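Local coordinates for putative DNA binding protein (PDB 3HTN) that is a metal-binding PCC-domain protein of unconfirmed function, named a putative DNA-binding protein, that assembles as a trimer and holds a nickel ion, at residues 29-42 against 85-97. Residues are numbered along the deposited sequence; the frame is centred on the assembly and turned at random.
Sequences VKALNAFCKEKGIL and ISSMNEQVYLHLH. With SO4 (sulfate ion), chain G.
Leu94 slides past the amide of Asn33, the two side chains running in opposite directions, with Leu94 CG 3.4 Å from Asn33 OD1 and its CD1 against the amide carbon and ND2. CD1 of Leu94 also reaches CB of Leu32, so this methyl touches two successive helix residues. Further along the strand, Val92 sets both methyls against the helix: CG1 meets Cys36 CB at 3.9 Å, while CG2 rests on the backbone of Lys37. Next to them the thiol sulfur of Cys36 lies 3.7 Å from Ile85 CD1, and the same methyl touches Ile41 CG2 at 4.0 Å. Placing Ile85 CG1 anti to its carbonyl carbon (chi1 -56°), with the chain extended beyond it, brings CD1 against both partners. Cutting Ile85 back to an alanine would probably open a gap beside Cys36 SG and cost Ile41 CG2 this contact, leaving its packing to strand 120-127. At the other end, Leu96 CD1 meets Leu32 CD1 at 4.1 Å.

Polar links between the segments run through water. In the modelled conformer, one of two, Asn33 ND2 bends back to Val29 O (2.8 Å, 137° at the hydrogen) from above the carbonyl plane, which helps orient the amide while OD1 accepts from a water that also takes the Leu94 N-H. A second water bridges Leu42 O and Ser87 OG; that hydroxyl also donates to a sulfate, probably from the crystallisation liquor, at the turn from Met88 to Gln91.

A Schellman motif at Gly40 turns the chain so that Ile41 packs on Val125 of strand 120-127. Helix 28-39 thus packs across one face of the antiparallel sheet, with Ile22 of strand 17-22 beside Leu32, while His95 and His97, on the opposite face of strand 91-101, bind nickel beside a second subunit.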
loop_
_atom_site.group_PDB
_atom_site.type_symbol
_atom_site.label_atom_id
_atom_site.label_comp_id
_atom_site.label_asym_id
_atom_site.label_seq_id
_atom_site.Cartn_x
_atom_site.Cartn_y
_atom_site.Cartn_z
ATOM N N VAL A 29 4.087 8.496 14.388
ATOM C CA VAL A 29 5.474 8.318 13.976
ATOM C C VAL A 29 6.360 8.087 15.198
ATOM O O VAL A 29 7.149 7.144 15.220
ATOM C CB VAL A 29 5.961 9.487 13.090
ATOM C CG1 VAL A 29 7.443 9.307 12.766
ATOM C CG2 VAL A 29 5.114 9.596 11.829
ATOM N N LYS A 30 6.161 8.895 16.240
ATOM C CA LYS A 30 6.836 8.723 17.517
ATOM C C LYS A 30 6.567 7.317 18.074
ATOM O O LYS A 30 7.476 6.641 18.541
ATOM C CB LYS A 30 6.335 9.772 18.512
ATOM C CG LYS A 30 7.030 9.794 19.890
ATOM C CD LYS A 30 6.347 10.771 20.828
ATOM C CE LYS A 30 6.870 10.630 22.264
ATOM N NZ LYS A 30 6.142 11.535 23.222
ATOM N N ALA A 31 5.310 6.897 18.034
ATOM C CA ALA A 31 4.934 5.591 18.547
ATOM C C ALA A 31 5.589 4.461 17.766
ATOM O O ALA A 31 6.103 3.504 18.344
ATOM C CB ALA A 31 3.412 5.424 18.572
ATOM N N LEU A 32 5.560 4.552 16.449
ATOM C CA LEU A 32 6.196 3.502 15.633
ATOM C C LEU A 32 7.687 3.443 15.860
ATOM O O LEU A 32 8.264 2.344 15.910
ATOM C CB LEU A 32 5.868 3.673 14.155
ATOM C CG LEU A 32 4.413 3.409 13.776
ATOM C CD1 LEU A 32 4.097 3.961 12.388
ATOM C CD2 LEU A 32 4.032 1.911 13.824
ATOM N N ASN A 33 8.331 4.602 15.986
ATOM C CA ASN A 33 9.761 4.641 16.302
ATOM C C ASN A 33 10.020 3.911 17.605
ATOM O O ASN A 33 10.864 3.012 17.670
ATOM C CB ASN A 33 10.284 6.087 16.400
ATOM C CG ASN A 33 10.655 6.673 15.053
ATOM O OD1 ASN A 33 11.690 6.337 14.482
ATOM N ND2 ASN A 33 9.828 7.570 14.553
ATOM N N ALA A 34 9.237 4.260 18.620
ATOM C CA ALA A 34 9.378 3.678 19.957
ATOM C C ALA A 34 9.169 2.156 19.941
ATOM O O ALA A 34 9.899 1.414 20.621
ATOM C CB ALA A 34 8.397 4.339 20.911
ATOM N N PHE A 35 8.197 1.700 19.151
ATOM C CA PHE A 35 7.956 0.286 18.999
ATOM C C PHE A 35 9.161 -0.453 18.427
ATOM O O PHE A 35 9.584 -1.460 18.953
ATOM C CB PHE A 35 6.757 0.044 18.089
ATOM C CG PHE A 35 6.475 -1.390 17.925
ATOM C CD1 PHE A 35 5.849 -2.067 18.930
ATOM C CD2 PHE A 35 6.918 -2.088 16.809
ATOM C CE1 PHE A 35 5.636 -3.419 18.837
ATOM C CE2 PHE A 35 6.730 -3.430 16.724
ATOM C CZ PHE A 35 6.068 -4.094 17.727
ATOM N N CYS A 36 9.684 0.055 17.322
ATOM C CA CYS A 36 10.826 -0.552 16.667
ATOM C C CYS A 36 12.041 -0.552 17.581
ATOM O O CYS A 36 12.808 -1.515 17.604
ATOM C CB CYS A 36 11.159 0.168 15.361
ATOM S SG CYS A 36 9.898 0.001 14.093
ATOM N N LYS A 37 12.218 0.538 18.315
ATOM C CA LYS A 37 13.313 0.619 19.269
ATOM C C LYS A 37 13.132 -0.441 20.360
ATOM O O LYS A 37 14.065 -1.190 20.671
ATOM C CB LYS A 37 13.388 2.017 19.879
ATOM C CG LYS A 37 14.524 2.176 20.888
ATOM C CD LYS A 37 14.711 3.610 21.344
ATOM C CE LYS A 37 15.730 3.672 22.492
ATOM N NZ LYS A 37 15.996 5.078 22.909
ATOM N N GLU A 38 11.932 -0.517 20.936
ATOM C CA GLU A 38 11.643 -1.499 21.987
ATOM C C GLU A 38 11.937 -2.928 21.526
ATOM O O GLU A 38 12.489 -3.735 22.291
ATOM C CB GLU A 38 10.172 -1.424 22.431
ATOM C CG GLU A 38 9.822 -2.464 23.508
ATOM C CD GLU A 38 8.331 -2.572 23.888
ATOM O OE1 GLU A 38 7.482 -1.801 23.391
ATOM O OE2 GLU A 38 8.024 -3.459 24.732
ATOM N N LYS A 39 11.560 -3.240 20.293
ATOM C CA LYS A 39 11.709 -4.589 19.753
ATOM C C LYS A 39 13.037 -4.820 19.043
ATOM O O LYS A 39 13.290 -5.930 18.579
ATOM C CB LYS A 39 10.527 -4.941 18.845
ATOM C CG LYS A 39 9.177 -4.940 19.566
ATOM C CD LYS A 39 9.159 -5.987 20.684
ATOM C CE LYS A 39 7.855 -6.109 21.380
ATOM N NZ LYS A 39 7.959 -7.142 22.469
ATOM N N GLY A 40 13.910 -3.819 19.031
ATOM C CA GLY A 40 15.232 -3.949 18.427
ATOM C C GLY A 40 15.186 -4.255 16.946
ATOM O O GLY A 40 16.031 -4.992 16.445
ATOM N N ILE A 41 14.213 -3.677 16.236
ATOM C CA ILE A 41 14.032 -3.991 14.825
ATOM C C ILE A 41 15.064 -3.202 14.027
ATOM O O ILE A 41 15.104 -1.983 14.084
ATOM C CB ILE A 41 12.631 -3.676 14.344
ATOM C CG1 ILE A 41 11.623 -4.533 15.109
ATOM C CG2 ILE A 41 12.537 -3.965 12.870
ATOM C CD1 ILE A 41 10.175 -4.259 14.782
ATOM N N LEU A 42 15.907 -3.927 13.310
ATOM C CA LEU A 42 17.005 -3.322 12.561
ATOM C C LEU A 42 16.578 -2.856 11.179
ATOM O O LEU A 42 17.094 -1.861 10.670
ATOM C CB LEU A 42 18.137 -4.346 12.441
ATOM C CG LEU A 42 18.687 -4.921 13.748
ATOM C CD1 LEU A 42 19.717 -5.980 13.440
ATOM C CD2 LEU A 42 19.267 -3.788 14.575
ATOM N N ILE A 85 11.886 0.416 7.521
ATOM C CA ILE A 85 12.656 0.552 8.722
ATOM C C ILE A 85 14.071 0.215 8.340
ATOM O O ILE A 85 14.326 -0.728 7.571
ATOM C CB ILE A 85 12.223 -0.478 9.810
ATOM C CG1 ILE A 85 10.716 -0.365 10.115
ATOM C CG2 ILE A 85 13.067 -0.329 11.073
ATOM C CD1 ILE A 85 10.124 -1.614 10.757
ATOM N N SER A 86 15.000 0.987 8.895
ATOM C CA SER A 86 16.426 0.771 8.707
ATOM C C SER A 86 17.098 1.380 9.929
ATOM O O SER A 86 16.411 1.708 10.903
ATOM C CB SER A 86 16.882 1.396 7.368
ATOM O OG SER A 86 16.524 2.761 7.254
ATOM N N SER A 87 18.422 1.528 9.908
ATOM C CA SER A 87 19.109 2.236 10.984
ATOM C C SER A 87 19.973 3.355 10.421
ATOM O O SER A 87 20.430 3.301 9.275
ATOM C CB SER A 87 19.986 1.302 11.829
ATOM O OG SER A 87 20.952 0.668 11.014
HETATM N N MSE A 88 20.143 4.387 11.239
HETATM C CA MSE A 88 21.045 5.482 10.936
HETATM C C MSE A 88 21.548 6.096 12.239
HETATM O O MSE A 88 20.769 6.295 13.170
HETATM C CB MSE A 88 20.307 6.510 10.090
HETATM C CG MSE A 88 21.145 7.600 9.552
HETATM SE SE MSE A 88 20.258 8.510 8.074
HETATM C CE MSE A 88 21.930 8.901 7.327
ATOM N N ASN A 89 22.847 6.394 12.294
ATOM C CA ASN A 89 23.460 7.063 13.460
ATOM C C ASN A 89 23.028 6.456 14.795
ATOM O O ASN A 89 22.539 7.171 15.683
ATOM C CB ASN A 89 23.127 8.563 13.429
ATOM N N GLU A 90 23.160 5.129 14.888
ATOM C CA GLU A 90 22.815 4.354 16.071
ATOM C C GLU A 90 21.326 4.421 16.509
ATOM O O GLU A 90 21.010 4.160 17.674
ATOM C CB GLU A 90 23.731 4.773 17.238
ATOM N N GLN A 91 20.412 4.747 15.593
ATOM C CA GLN A 91 19.023 4.892 15.964
ATOM C C GLN A 91 18.162 4.258 14.884
ATOM O O GLN A 91 18.626 4.051 13.753
ATOM C CB GLN A 91 18.668 6.373 16.126
ATOM C CG GLN A 91 19.511 7.117 17.196
ATOM N N VAL A 92 16.937 3.916 15.264
ATOM C CA VAL A 92 15.942 3.476 14.297
ATOM C C VAL A 92 15.748 4.612 13.294
ATOM O O VAL A 92 15.683 5.783 13.678
ATOM C CB VAL A 92 14.587 3.125 14.988
ATOM C CG1 VAL A 92 13.449 2.980 13.959
ATOM C CG2 VAL A 92 14.722 1.864 15.830
ATOM N N TYR A 93 15.623 4.269 12.005
ATOM C CA TYR A 93 15.319 5.235 10.961
ATOM C C TYR A 93 14.066 4.750 10.246
ATOM O O TYR A 93 14.061 3.659 9.690
ATOM C CB TYR A 93 16.471 5.354 9.973
ATOM C CG TYR A 93 16.255 6.496 9.019
ATOM C CD1 TYR A 93 15.608 6.320 7.810
ATOM C CD2 TYR A 93 16.696 7.763 9.328
ATOM C CE1 TYR A 93 15.419 7.360 6.931
ATOM C CE2 TYR A 93 16.501 8.834 8.445
ATOM C CZ TYR A 93 15.861 8.621 7.247
ATOM O OH TYR A 93 15.656 9.665 6.370
ATOM N N LEU A 94 12.997 5.537 10.327
ATOM C CA LEU A 94 11.765 5.235 9.635
ATOM C C LEU A 94 11.617 6.147 8.429
ATOM O O LEU A 94 11.869 7.329 8.521
ATOM C CB LEU A 94 10.564 5.458 10.539
ATOM C CG LEU A 94 10.502 4.605 11.785
ATOM C CD1 LEU A 94 9.157 4.832 12.487
ATOM C CD2 LEU A 94 10.700 3.167 11.424
ATOM N N HIS A 95 11.220 5.584 7.288
ATOM C CA HIS A 95 10.879 6.337 6.103
ATOM C C HIS A 95 9.459 5.936 5.748
ATOM O O HIS A 95 9.239 4.824 5.313
ATOM C CB HIS A 95 11.867 6.037 4.980
ATOM C CG HIS A 95 11.689 6.887 3.771
ATOM N ND1 HIS A 95 12.180 6.522 2.540
ATOM C CD2 HIS A 95 11.013 8.051 3.581
ATOM C CE1 HIS A 95 11.848 7.449 1.650
ATOM N NE2 HIS A 95 11.159 8.399 2.263
ATOM N N LEU A 96 8.527 6.849 5.994
ATOM C CA LEU A 96 7.107 6.580 5.897
ATOM C C LEU A 96 6.455 7.583 4.987
ATOM O O LEU A 96 6.680 8.780 5.115
ATOM C CB LEU A 96 6.459 6.694 7.292
ATOM C CG LEU A 96 7.076 5.869 8.425
ATOM C CD1 LEU A 96 6.336 6.124 9.744
ATOM C CD2 LEU A 96 7.099 4.379 8.051
ATOM N N HIS A 97 5.662 7.090 4.047
ATOM C CA HIS A 97 4.795 7.908 3.246
ATOM C C HIS A 97 3.341 7.559 3.562
ATOM O O HIS A 97 3.050 6.541 4.199
ATOM C CB HIS A 97 5.091 7.706 1.759
ATOM C CG HIS A 97 6.370 8.322 1.289
ATOM N ND1 HIS A 97 6.630 8.546 -0.044
ATOM C CD2 HIS A 97 7.439 8.804 1.968
ATOM C CE1 HIS A 97 7.825 9.114 -0.157
ATOM N NE2 HIS A 97 8.304 9.340 1.052
HETATM S S SO4 G . 23.884 2.923 11.876
HETATM O O1 SO4 G . 24.548 4.152 11.360
HETATM O O2 SO4 G . 23.004 3.298 13.012
HETATM O O3 SO4 G . 24.884 1.976 12.369
HETATM O O4 SO4 G . 23.228 2.193 10.790
HETATM O O HOH W 1 13.164 7.453 12.421
HETATM O O HOH W 2 16.629 0.164 13.321
HETATM O O HOH W 3 19.840 -1.795 10.555
#